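Local coordinates for protein O-methyltransferase (Burkholderia thailandensis, PDB 3MCZ) that probably transfers a methyl group from S-adenosyl-L-methionine to a hydroxyl oxygen of a substrate not yet identified, and forms a dimer of two identical chains, at residues 45-50 against 64-69; 112-117 against 161-166; 117-122 against 149-154; 135-138 against 142-145. One frame throughout, in Å; residues are numbered along the deposited sequence.

Contact 1 (45-50 against 64-69); sequences VADKLF and ASFGMV
The ring of F66 reaches across from the end of helix 59-66 and points its outer edge at the turn that joins helices 35-46 and 49-52. Its CE2 stands 3.2 Å from the carbonyl oxygen D47 O, and K48 O also lies at the ring edge, near the ring plane. The edge that carries the C-H groups therefore faces two backbone oxygens. L49 comes in at a slant: with CG anti to its backbone N (chi1 178°) in the conformer described, CD1 meets F66 CE1 at 3.7 Å. The D47 side chain runs past F66 in the opposite sense, its OD2 4.0 Å from F66 CD2, with carboxylate and ring planes 51° apart.

The turn itself is a Schellman motif: K48 leaves the helix with positive phi and two bonds back into the last turn, one of them K48 N to V45 O at 3.1 Å. All this lies in the region matched to the O-methyltransferase dimerisation domain, a family of the helix-turn-helix clan, where L49 also packs on L76 and L80 of helix 70-82. The D47 carboxylate is engaged elsewhere: OD2 takes a hydrogen bond with Y43 OH and a salt bridge from R133 of the second subunit. Selenomethionine M68, beside the ring of F66, packs on L132 of that same subunit.

Contact 2 (112-117 against 161-166); sequences GPIVEH and VRLSQP
I114 makes the whole apolar contact through a single methyl, CD1, which is set between two residues of helix 150-172. It lies 3.8 Å from R162 CG and 3.8 Å from L163 CD2. L163 CG is almost as near, so the methyl rests against the branch of the leucine. CG1 of I114 stands anti to the carbonyl carbon (chi1 -64°) and the chain continues extended at chi2, which carries CD1 out to the facing helix. The I114 and R162 side chains cross at about a right angle, and the arginine meets the methyl with its aliphatic root.

No hydrogen bond joins the two segments. The R162 chain bends at chi2 (69°), and its guanidinium reaches the chain before helix 112-119, NH2 donating to D109 O while NH1 makes a weak bond to Y110 O. The CB and CG of the same residue pack on that helix.

The nearest CA atoms are those of I114 and R162, 8.0 Å apart. I114 also packs on A159 of helix 150-172 and on V29 of the second subunit, while V115 turns to H42 and V45 of helix 35-46. Helix 112-119 is accordingly wedged between helix 150-172, helix 35-46 and the partner chain.

Contact 3 (117-122 against 149-154); sequences HQYLQW and DTRARD
L120 and A152 supply the apolar packing: L120 CD1 lies 3.7 Å from A152 CA and about as near to its CB. The other methyl, L120 CD2, sits over one face of the R151 guanidinium, offset toward its rim.

Among the polar contacts, R151 NH2 approaches the Y119 hydroxyl at the ring edge, in the ring plane, at 2.7 Å from OH. Its N-H...O angle is just 120°, so the bond is weak despite its length. Ring and guanidinium planes stand 88° apart. The arginine gets there by an extended chain whose CG is anti to the backbone N (chi1 -174°); its NE faces E116 OE2, a salt-bridge pair modelled so short that its exact geometry is doubtful.

A water completes the link. It lies in the plane of the H117 ring, 2.6 Å from ND1, donates to A152 O at 2.8 Å, and receives a weak bond from Q121 NE2. That amide nitrogen also donates to H117 O at 2.7 Å, which ties Q121 back to the backbone one turn earlier.

D149 OD1 accepts from A152 N at 3.0 Å, meeting the donor from above the carboxylate plane. This is a side-chain N-cap, which starts helix 150-172. Facing it, Y119 to W122 form a type I beta turn, and W122 stacks on W122 of the second subunit, in keeping with the dimer of this methyltransferase family.

Contact 4 (135-138 against 142-145); sequences EKPL and QESR
The backbone of 135-138 runs without regular structure and approaches the short helix 142-145 most nearly at L138 and S144, whose CA atoms are 7.2 Å apart. It is a surface loop closed back on the helix that follows it, within the region matched to the O-methyltransferase domain. P137 and E143 carry the side-chain packing, crossing at about a right angle. The proline CB lies 3.8 Å from E143 CG and 3.6 Å from E143 OE2, so the ring meets both the aliphatic root and one oxygen of the glutamate. E143 has CG between its backbone N and carbonyl carbon (chi1 56°) and then bends at chi2, bringing the carboxylate oxygen OE2 against the proline ring. That carboxylate is held from outside: OE1 by T311 OG1 and OE2 by the backbone N of N312, while P137 also touches N312. The glutamate thereby connects this loop with the chain just after helix 298-310. The L138 side chain packs on E130 and I131 of helix 128-132, while its carbonyl serves this contact. S144 OG donates to L138 O at 2.9 Å; the hydroxyl lies above the carbonyl plane, 45° out of it, with a C=O...OG angle of 133°.

From the N terminus, contact 1 closes first, a short loop inside the dimerisation region, and is complete before the other three begin. Contact 2 then spans the longest interval, joining helix 112-119 to helix 150-172. Contact 3 joins the same helices further along the first and nearer the start of the second, sharing H117, and is nested inside that loop; contact 4 is nested inside both. Other joins are direct: V45 CG1 packs on V115 CG1 at 3.8 Å between contacts 1 and 2, and R145 NH2 probably bonds to L120 O between contacts 3 and 4. All four lie against the second subunit, contact 4 only through E135.

Contact 1 (45-50 against 64-69)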
loop_
_atom_site.group_PDB
_atom_site.type_symbol
_atom_site.label_atom_id
_atom_site.label_comp_id
_atom_site.label_asym_id
_atom_site.label_seq_id
_atom_site.Cartn_x
_atom_site.Cartn_y
_atom_site.Cartn_z
ATOM N N VAL A 45 0.677 -14.044 -5.414
ATOM C CA VAL A 45 -0.196 -14.258 -6.559
ATOM C C VAL A 45 0.636 -14.462 -7.831
ATOM O O VAL A 45 0.356 -15.412 -8.596
ATOM C CB VAL A 45 -1.194 -13.103 -6.717
ATOM C CG1 VAL A 45 -1.962 -13.188 -8.051
ATOM C CG2 VAL A 45 -2.202 -13.131 -5.568
ATOM N N ALA A 46 1.660 -13.611 -8.025
ATOM C CA ALA A 46 2.506 -13.643 -9.248
ATOM C C ALA A 46 3.272 -14.925 -9.403
ATOM O O ALA A 46 3.405 -15.446 -10.522
ATOM C CB ALA A 46 3.483 -12.483 -9.288
ATOM N N ASP A 47 3.813 -15.427 -8.291
ATOM C CA ASP A 47 4.586 -16.658 -8.298
ATOM C C ASP A 47 3.668 -17.879 -8.130
ATOM O O ASP A 47 4.150 -19.002 -8.055
ATOM C CB ASP A 47 5.645 -16.622 -7.174
ATOM C CG ASP A 47 7.070 -16.955 -7.671
ATOM O OD1 ASP A 47 7.250 -17.225 -8.883
ATOM O OD2 ASP A 47 8.023 -16.959 -6.854
ATOM N N LYS A 48 2.353 -17.660 -8.084
ATOM C CA LYS A 48 1.357 -18.738 -7.934
ATOM C C LYS A 48 1.655 -19.664 -6.726
ATOM O O LYS A 48 1.558 -20.896 -6.823
ATOM C CB LYS A 48 1.215 -19.570 -9.227
ATOM C CG LYS A 48 0.882 -18.734 -10.460
ATOM C CD LYS A 48 0.903 -19.576 -11.749
ATOM C CE LYS A 48 0.467 -18.715 -12.948
ATOM N NZ LYS A 48 1.503 -17.684 -13.303
ATOM N N LEU A 49 2.029 -19.069 -5.604
ATOM C CA LEU A 49 2.359 -19.839 -4.408
ATOM C C LEU A 49 1.156 -20.636 -3.918
ATOM O O LEU A 49 1.281 -21.767 -3.449
ATOM C CB LEU A 49 2.839 -18.882 -3.307
ATOM C CG LEU A 49 3.190 -19.490 -1.953
ATOM C CD1 LEU A 49 4.366 -20.456 -2.059
ATOM C CD2 LEU A 49 3.497 -18.374 -0.944
ATOM N N PHE A 50 -0.026 -20.047 -4.036
ATOM C CA PHE A 50 -1.238 -20.655 -3.470
ATOM C C PHE A 50 -1.756 -21.886 -4.230
ATOM O O PHE A 50 -2.592 -22.647 -3.712
ATOM C CB PHE A 50 -2.339 -19.613 -3.333
ATOM C CG PHE A 50 -1.955 -18.452 -2.479
ATOM C CD1 PHE A 50 -1.621 -18.630 -1.153
ATOM C CD2 PHE A 50 -1.919 -17.150 -3.012
ATOM C CE1 PHE A 50 -1.278 -17.530 -0.360
ATOM C CE2 PHE A 50 -1.578 -16.058 -2.226
ATOM C CZ PHE A 50 -1.253 -16.252 -0.895
ATOM N N ALA A 64 11.870 -26.169 -1.659
ATOM C CA ALA A 64 12.388 -27.086 -2.688
ATOM C C ALA A 64 11.701 -26.815 -4.028
ATOM O O ALA A 64 12.372 -26.771 -5.058
ATOM C CB ALA A 64 12.206 -28.522 -2.278
ATOM N N SER A 65 10.380 -26.624 -4.002
ATOM C CA SER A 65 9.592 -26.374 -5.211
ATOM C C SER A 65 9.999 -25.113 -5.928
ATOM O O SER A 65 10.079 -25.102 -7.149
ATOM C CB SER A 65 8.093 -26.252 -4.889
ATOM O OG SER A 65 7.504 -27.521 -4.659
ATOM N N PHE A 66 10.193 -24.041 -5.164
ATOM C CA PHE A 66 10.434 -22.715 -5.704
ATOM C C PHE A 66 11.909 -22.318 -5.724
ATOM O O PHE A 66 12.242 -21.221 -6.168
ATOM C CB PHE A 66 9.643 -21.670 -4.884
ATOM C CG PHE A 66 8.193 -21.620 -5.238
ATOM C CD1 PHE A 66 7.255 -22.326 -4.511
ATOM C CD2 PHE A 66 7.771 -20.882 -6.333
ATOM C CE1 PHE A 66 5.905 -22.301 -4.868
ATOM C CE2 PHE A 66 6.433 -20.844 -6.693
ATOM C CZ PHE A 66 5.494 -21.559 -5.962
ATOM N N GLY A 67 12.782 -23.163 -5.194
ATOM C CA GLY A 67 14.195 -22.812 -5.097
ATOM C C GLY A 67 14.491 -21.686 -4.112
ATOM O O GLY A 67 15.372 -20.848 -4.353
HETATM N N MSE A 68 13.781 -21.679 -2.987
HETATM C CA MSE A 68 14.005 -20.674 -1.948
HETATM C C MSE A 68 14.923 -21.205 -0.839
HETATM O O MSE A 68 15.071 -22.416 -0.662
HETATM C CB MSE A 68 12.681 -20.288 -1.297
HETATM C CG MSE A 68 11.676 -19.636 -2.219
HETATM SE SE MSE A 68 9.994 -19.497 -1.332
HETATM C CE MSE A 68 8.923 -18.737 -2.802
ATOM N N VAL A 69 15.507 -20.270 -0.081
ATOM C CA VAL A 69 16.102 -20.562 1.200
ATOM C C VAL A 69 14.977 -20.980 2.155
ATOM O O VAL A 69 13.988 -20.242 2.349
ATOM C CB VAL A 69 16.816 -19.325 1.763
ATOM C CG1 VAL A 69 17.305 -19.582 3.214
ATOM C CG2 VAL A 69 17.960 -18.879 0.791
#

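Contact 2 (112-117 against 161-166)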
loop_
_atom_site.group_PDB
_atom_site.type_symbol
_atom_site.label_atom_id
_atom_site.label_comp_id
_atom_site.label_asym_id
_atom_site.label_seq_id
_atom_site.Cartn_x
_atom_site.Cartn_y
_atom_site.Cartn_z
ATOM N N GLY A 112 -6.993 -13.290 -10.016
ATOM C CA GLY A 112 -5.646 -13.024 -10.536
ATOM C C GLY A 112 -5.558 -11.753 -11.377
ATOM O O GLY A 112 -4.700 -10.898 -11.143
ATOM N N PRO A 113 -6.434 -11.630 -12.389
ATOM C CA PRO A 113 -6.330 -10.468 -13.280
ATOM C C PRO A 113 -6.403 -9.111 -12.568
ATOM O O PRO A 113 -5.710 -8.176 -12.965
ATOM C CB PRO A 113 -7.494 -10.677 -14.254
ATOM C CG PRO A 113 -7.599 -12.228 -14.327
ATOM C CD PRO A 113 -7.329 -12.674 -12.922
ATOM N N ILE A 114 -7.254 -9.010 -11.546
ATOM C CA ILE A 114 -7.395 -7.799 -10.759
ATOM C C ILE A 114 -6.070 -7.519 -10.047
ATOM O O ILE A 114 -5.544 -6.398 -10.116
ATOM C CB ILE A 114 -8.548 -7.943 -9.693
ATOM C CG1 ILE A 114 -9.922 -8.112 -10.375
ATOM C CG2 ILE A 114 -8.563 -6.733 -8.685
ATOM C CD1 ILE A 114 -11.071 -8.485 -9.406
ATOM N N VAL A 115 -5.529 -8.534 -9.357
ATOM C CA VAL A 115 -4.267 -8.378 -8.632
ATOM C C VAL A 115 -3.121 -7.982 -9.573
ATOM O O VAL A 115 -2.360 -7.052 -9.284
ATOM C CB VAL A 115 -3.919 -9.642 -7.798
ATOM C CG1 VAL A 115 -2.535 -9.518 -7.205
ATOM C CG2 VAL A 115 -4.971 -9.827 -6.727
ATOM N N GLU A 116 -3.082 -8.616 -10.737
ATOM C CA GLU A 116 -2.038 -8.367 -11.730
ATOM C C GLU A 116 -2.134 -6.958 -12.300
ATOM O O GLU A 116 -1.116 -6.276 -12.475
ATOM C CB GLU A 116 -2.161 -9.357 -12.870
ATOM C CG GLU A 116 -1.151 -9.110 -13.969
ATOM C CD GLU A 116 -1.173 -10.199 -15.019
ATOM O OE1 GLU A 116 -2.206 -10.874 -15.177
ATOM O OE2 GLU A 116 -0.134 -10.390 -15.660
ATOM N N HIS A 117 -3.359 -6.518 -12.560
ATOM C CA HIS A 117 -3.577 -5.175 -13.058
ATOM C C HIS A 117 -3.040 -4.180 -12.009
ATOM O O HIS A 117 -2.380 -3.191 -12.339
ATOM C CB HIS A 117 -5.065 -4.894 -13.297
ATOM C CG HIS A 117 -5.334 -3.451 -13.574
ATOM N ND1 HIS A 117 -4.757 -2.792 -14.641
ATOM C CD2 HIS A 117 -6.067 -2.524 -12.904
ATOM C CE1 HIS A 117 -5.129 -1.521 -14.619
ATOM N NE2 HIS A 117 -5.938 -1.337 -13.585
ATOM N N VAL A 161 -14.002 -6.580 -16.277
ATOM C CA VAL A 161 -15.129 -7.481 -16.470
ATOM C C VAL A 161 -15.591 -8.014 -15.130
ATOM O O VAL A 161 -16.797 -8.105 -14.855
ATOM C CB VAL A 161 -14.800 -8.671 -17.412
ATOM C CG1 VAL A 161 -15.836 -9.792 -17.250
ATOM C CG2 VAL A 161 -14.753 -8.183 -18.889
ATOM N N ARG A 162 -14.630 -8.366 -14.299
ATOM C CA ARG A 162 -14.938 -8.953 -13.015
ATOM C C ARG A 162 -15.526 -7.884 -12.083
ATOM O O ARG A 162 -16.605 -8.057 -11.498
ATOM C CB ARG A 162 -13.674 -9.591 -12.438
ATOM C CG ARG A 162 -13.894 -10.310 -11.159
ATOM C CD ARG A 162 -14.715 -11.569 -11.383
ATOM N NE ARG A 162 -14.930 -12.266 -10.118
ATOM C CZ ARG A 162 -14.013 -13.009 -9.490
ATOM N NH1 ARG A 162 -12.803 -13.180 -10.012
ATOM N NH2 ARG A 162 -14.315 -13.598 -8.342
ATOM N N LEU A 163 -14.832 -6.759 -11.988
ATOM C CA LEU A 163 -15.224 -5.689 -11.073
ATOM C C LEU A 163 -16.569 -5.056 -11.461
ATOM O O LEU A 163 -17.285 -4.556 -10.596
ATOM C CB LEU A 163 -14.105 -4.623 -10.956
ATOM C CG LEU A 163 -12.838 -5.066 -10.197
ATOM C CD1 LEU A 163 -11.709 -4.048 -10.342
ATOM C CD2 LEU A 163 -13.127 -5.329 -8.705
ATOM N N SER A 164 -16.919 -5.111 -12.748
ATOM C CA SER A 164 -18.145 -4.515 -13.227
ATOM C C SER A 164 -19.401 -5.373 -13.032
ATOM O O SER A 164 -20.498 -4.860 -13.195
ATOM C CB SER A 164 -17.999 -4.138 -14.702
ATOM O OG SER A 164 -16.982 -3.151 -14.803
ATOM N N GLN A 165 -19.260 -6.647 -12.668
ATOM C CA GLN A 165 -20.425 -7.565 -12.673
ATOM C C GLN A 165 -21.643 -7.117 -11.862
ATOM O O GLN A 165 -22.787 -7.329 -12.291
ATOM C CB GLN A 165 -20.045 -8.988 -12.236
ATOM C CG GLN A 165 -21.113 -10.042 -12.526
ATOM C CD GLN A 165 -21.434 -10.160 -14.006
ATOM O OE1 GLN A 165 -20.526 -10.176 -14.842
ATOM N NE2 GLN A 165 -22.724 -10.220 -14.344
ATOM N N PRO A 166 -21.424 -6.557 -10.669
ATOM C CA PRO A 166 -22.622 -6.137 -9.912
ATOM C C PRO A 166 -23.452 -5.140 -10.669
ATOM O O PRO A 166 -24.655 -5.249 -10.671
ATOM C CB PRO A 166 -22.047 -5.497 -8.652
ATOM C CG PRO A 166 -20.706 -6.158 -8.467
ATOM C CD PRO A 166 -20.194 -6.467 -9.861
#

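Contact 3 (117-122 against 149-154)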
loop_
_atom_site.group_PDB
_atom_site.type_symbol
_atom_site.label_atom_id
_atom_site.label_comp_id
_atom_site.label_asym_id
_atom_site.label_seq_id
_atom_site.Cartn_x
_atom_site.Cartn_y
_atom_site.Cartn_z
ATOM N N HIS A 117 -3.359 -6.518 -12.560
ATOM C CA HIS A 117 -3.577 -5.175 -13.058
ATOM C C HIS A 117 -3.040 -4.180 -12.009
ATOM O O HIS A 117 -2.380 -3.191 -12.339
ATOM C CB HIS A 117 -5.065 -4.894 -13.297
ATOM C CG HIS A 117 -5.334 -3.451 -13.574
ATOM N ND1 HIS A 117 -4.757 -2.792 -14.641
ATOM C CD2 HIS A 117 -6.067 -2.524 -12.904
ATOM C CE1 HIS A 117 -5.129 -1.521 -14.619
ATOM N NE2 HIS A 117 -5.938 -1.337 -13.585
ATOM N N GLN A 118 -3.354 -4.444 -10.748
ATOM C CA GLN A 118 -2.903 -3.578 -9.656
ATOM C C GLN A 118 -1.372 -3.600 -9.488
ATOM O O GLN A 118 -0.748 -2.555 -9.407
ATOM C CB GLN A 118 -3.614 -3.931 -8.370
ATOM C CG GLN A 118 -5.119 -3.585 -8.376
ATOM C CD GLN A 118 -5.888 -4.264 -7.264
ATOM O OE1 GLN A 118 -5.561 -5.389 -6.859
ATOM N NE2 GLN A 118 -6.960 -3.618 -6.802
ATOM N N TYR A 119 -0.743 -4.759 -9.441
ATOM C CA TYR A 119 0.711 -4.724 -9.279
ATOM C C TYR A 119 1.462 -4.183 -10.460
ATOM O O TYR A 119 2.544 -3.647 -10.307
ATOM C CB TYR A 119 1.299 -6.020 -8.759
ATOM C CG TYR A 119 1.330 -7.235 -9.602
ATOM C CD1 TYR A 119 2.098 -7.308 -10.751
ATOM C CD2 TYR A 119 0.693 -8.403 -9.155
ATOM C CE1 TYR A 119 2.161 -8.479 -11.471
ATOM C CE2 TYR A 119 0.752 -9.583 -9.875
ATOM C CZ TYR A 119 1.479 -9.613 -11.033
ATOM O OH TYR A 119 1.536 -10.793 -11.760
ATOM N N LEU A 120 0.859 -4.245 -11.641
ATOM C CA LEU A 120 1.488 -3.623 -12.815
ATOM C C LEU A 120 1.533 -2.075 -12.773
ATOM O O LEU A 120 2.218 -1.460 -13.617
ATOM C CB LEU A 120 0.786 -4.112 -14.102
ATOM C CG LEU A 120 1.077 -5.594 -14.428
ATOM C CD1 LEU A 120 0.251 -6.085 -15.641
ATOM C CD2 LEU A 120 2.610 -5.779 -14.651
ATOM N N GLN A 121 0.819 -1.436 -11.834
ATOM C CA GLN A 121 0.913 0.035 -11.708
ATOM C C GLN A 121 1.890 0.490 -10.612
ATOM O O GLN A 121 2.016 1.692 -10.350
ATOM C CB GLN A 121 -0.470 0.685 -11.457
ATOM C CG GLN A 121 -1.634 0.065 -12.226
ATOM C CD GLN A 121 -1.333 -0.155 -13.705
ATOM O OE1 GLN A 121 -0.728 0.697 -14.359
ATOM N NE2 GLN A 121 -1.764 -1.306 -14.239
ATOM N N TRP A 122 2.621 -0.456 -10.010
ATOM C CA TRP A 122 3.473 -0.149 -8.861
ATOM C C TRP A 122 4.479 0.961 -9.119
ATOM O O TRP A 122 4.709 1.833 -8.272
ATOM C CB TRP A 122 4.251 -1.394 -8.448
ATOM C CG TRP A 122 4.997 -1.285 -7.139
ATOM C CD1 TRP A 122 6.319 -0.993 -6.953
ATOM C CD2 TRP A 122 4.462 -1.547 -5.843
ATOM N NE1 TRP A 122 6.625 -1.035 -5.620
ATOM C CE2 TRP A 122 5.512 -1.374 -4.913
ATOM C CE3 TRP A 122 3.212 -1.944 -5.380
ATOM C CZ2 TRP A 122 5.339 -1.570 -3.553
ATOM C CZ3 TRP A 122 3.035 -2.112 -3.999
ATOM C CH2 TRP A 122 4.093 -1.936 -3.118
ATOM N N ASP A 149 1.908 -3.650 -24.418
ATOM C CA ASP A 149 1.890 -4.419 -23.160
ATOM C C ASP A 149 0.566 -5.197 -23.129
ATOM O O ASP A 149 -0.442 -4.757 -22.523
ATOM C CB ASP A 149 2.078 -3.505 -21.939
ATOM C CG ASP A 149 2.376 -4.260 -20.665
ATOM O OD1 ASP A 149 2.137 -5.487 -20.579
ATOM O OD2 ASP A 149 2.865 -3.613 -19.714
ATOM N N THR A 150 0.569 -6.317 -23.851
ATOM C CA THR A 150 -0.607 -7.196 -23.944
ATOM C C THR A 150 -1.024 -7.703 -22.572
ATOM O O THR A 150 -2.217 -7.786 -22.281
ATOM C CB THR A 150 -0.357 -8.393 -24.877
ATOM O OG1 THR A 150 -0.016 -7.893 -26.173
ATOM C CG2 THR A 150 -1.619 -9.266 -25.012
ATOM N N ARG A 151 -0.040 -8.009 -21.736
ATOM C CA ARG A 151 -0.271 -8.451 -20.371
ATOM C C ARG A 151 -1.080 -7.405 -19.591
ATOM O O ARG A 151 -2.076 -7.738 -18.945
ATOM C CB ARG A 151 1.073 -8.723 -19.657
ATOM C CG ARG A 151 0.965 -9.327 -18.279
ATOM C CD ARG A 151 2.287 -9.249 -17.484
ATOM N NE ARG A 151 2.142 -9.800 -16.129
ATOM C CZ ARG A 151 3.157 -10.153 -15.334
ATOM N NH1 ARG A 151 4.422 -9.988 -15.735
ATOM N NH2 ARG A 151 2.910 -10.671 -14.123
ATOM N N ALA A 152 -0.655 -6.145 -19.647
ATOM C CA ALA A 152 -1.323 -5.100 -18.885
ATOM C C ALA A 152 -2.704 -4.771 -19.490
ATOM O O ALA A 152 -3.646 -4.472 -18.746
ATOM C CB ALA A 152 -0.432 -3.844 -18.789
ATOM N N ARG A 153 -2.806 -4.809 -20.819
ATOM C CA ARG A 153 -4.086 -4.581 -21.499
ATOM C C ARG A 153 -5.095 -5.660 -21.099
ATOM O O ARG A 153 -6.224 -5.355 -20.715
ATOM C CB ARG A 153 -3.918 -4.581 -23.029
ATOM C CG ARG A 153 -5.221 -4.350 -23.798
ATOM C CD ARG A 153 -5.103 -4.812 -25.247
ATOM N NE ARG A 153 -5.125 -6.270 -25.365
ATOM C CZ ARG A 153 -5.058 -6.920 -26.524
ATOM N NH1 ARG A 153 -4.951 -6.236 -27.657
ATOM N NH2 ARG A 153 -5.083 -8.245 -26.546
ATOM N N ASP A 154 -4.676 -6.920 -21.173
ATOM C CA ASP A 154 -5.553 -8.053 -20.855
ATOM C C ASP A 154 -5.931 -8.134 -19.356
ATOM O O ASP A 154 -7.082 -8.440 -19.016
ATOM C CB ASP A 154 -4.914 -9.360 -21.310
ATOM C CG ASP A 154 -4.823 -9.479 -22.825
ATOM O OD1 ASP A 154 -5.348 -8.599 -23.563
ATOM O OD2 ASP A 154 -4.216 -10.476 -23.273
HETATM O O HOH W 1 -2.943 -3.173 -16.411
#

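Contact 4 (135-138 against 142-145)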
loop_
_atom_site.group_PDB
_atom_site.type_symbol
_atom_site.label_atom_id
_atom_site.label_comp_id
_atom_site.label_asym_id
_atom_site.label_seq_id
_atom_site.Cartn_x
_atom_site.Cartn_y
_atom_site.Cartn_z
ATOM N N GLU A 135 1.356 18.206 -19.535
ATOM C CA GLU A 135 0.098 18.426 -20.284
ATOM C C GLU A 135 -0.174 17.283 -21.271
ATOM O O GLU A 135 -1.270 17.160 -21.792
ATOM C CB GLU A 135 0.127 19.781 -21.016
ATOM C CG GLU A 135 0.581 20.911 -20.099
ATOM C CD GLU A 135 -0.304 22.135 -20.141
ATOM O OE1 GLU A 135 -1.361 22.162 -19.444
ATOM O OE2 GLU A 135 0.085 23.090 -20.858
ATOM N N LYS A 136 0.839 16.464 -21.525
ATOM C CA LYS A 136 0.784 15.373 -22.496
ATOM C C LYS A 136 0.867 13.996 -21.800
ATOM O O LYS A 136 1.403 13.885 -20.692
ATOM C CB LYS A 136 1.961 15.495 -23.479
ATOM C CG LYS A 136 1.889 16.762 -24.362
ATOM C CD LYS A 136 3.051 16.810 -25.373
ATOM C CE LYS A 136 4.412 17.009 -24.692
ATOM N NZ LYS A 136 5.527 16.219 -25.363
ATOM N N PRO A 137 0.374 12.946 -22.468
ATOM C CA PRO A 137 0.434 11.622 -21.867
ATOM C C PRO A 137 1.882 11.225 -21.656
ATOM O O PRO A 137 2.743 11.563 -22.469
ATOM C CB PRO A 137 -0.228 10.701 -22.920
ATOM C CG PRO A 137 -0.817 11.578 -23.941
ATOM C CD PRO A 137 -0.094 12.898 -23.870
ATOM N N LEU A 138 2.156 10.542 -20.565
ATOM C CA LEU A 138 3.512 10.088 -20.263
ATOM C C LEU A 138 3.669 8.648 -20.726
ATOM O O LEU A 138 2.686 7.929 -20.950
ATOM C CB LEU A 138 3.786 10.224 -18.769
ATOM C CG LEU A 138 3.896 11.701 -18.301
ATOM C CD1 LEU A 138 4.360 11.778 -16.863
ATOM C CD2 LEU A 138 4.883 12.499 -19.161
ATOM N N GLN A 142 -1.909 4.618 -19.821
ATOM C CA GLN A 142 -2.595 3.550 -20.577
ATOM C C GLN A 142 -2.624 3.746 -22.090
ATOM O O GLN A 142 -2.456 2.783 -22.863
ATOM C CB GLN A 142 -4.038 3.359 -20.049
ATOM C CG GLN A 142 -4.043 2.730 -18.670
ATOM C CD GLN A 142 -5.448 2.441 -18.126
ATOM O OE1 GLN A 142 -6.446 3.002 -18.600
ATOM N NE2 GLN A 142 -5.521 1.545 -17.137
ATOM N N GLU A 143 -2.829 4.985 -22.512
ATOM C CA GLU A 143 -2.876 5.292 -23.933
ATOM C C GLU A 143 -1.523 5.010 -24.624
ATOM O O GLU A 143 -1.510 4.692 -25.819
ATOM C CB GLU A 143 -3.413 6.718 -24.207
ATOM C CG GLU A 143 -2.672 7.879 -23.520
ATOM C CD GLU A 143 -3.226 8.242 -22.151
ATOM O OE1 GLU A 143 -3.499 7.300 -21.366
ATOM O OE2 GLU A 143 -3.390 9.464 -21.854
ATOM N N SER A 144 -0.417 5.044 -23.868
ATOM C CA SER A 144 0.944 4.779 -24.404
ATOM C C SER A 144 1.394 3.346 -24.196
ATOM O O SER A 144 2.404 2.908 -24.794
ATOM C CB SER A 144 1.981 5.687 -23.711
ATOM O OG SER A 144 1.455 6.985 -23.414
ATOM N N ARG A 145 0.693 2.639 -23.307
ATOM C CA ARG A 145 1.101 1.317 -22.813
ATOM C C ARG A 145 0.371 0.163 -23.492
ATOM O O ARG A 145 0.986 -0.836 -23.796
ATOM C CB ARG A 145 0.872 1.228 -21.306
ATOM C CG ARG A 145 1.325 -0.051 -20.676
ATOM C CD ARG A 145 1.003 -0.052 -19.204
ATOM N NE ARG A 145 1.731 -1.105 -18.469
ATOM C CZ ARG A 145 1.807 -1.146 -17.136
ATOM N NH1 ARG A 145 1.226 -0.209 -16.384
ATOM N NH2 ARG A 145 2.454 -2.131 -16.551
#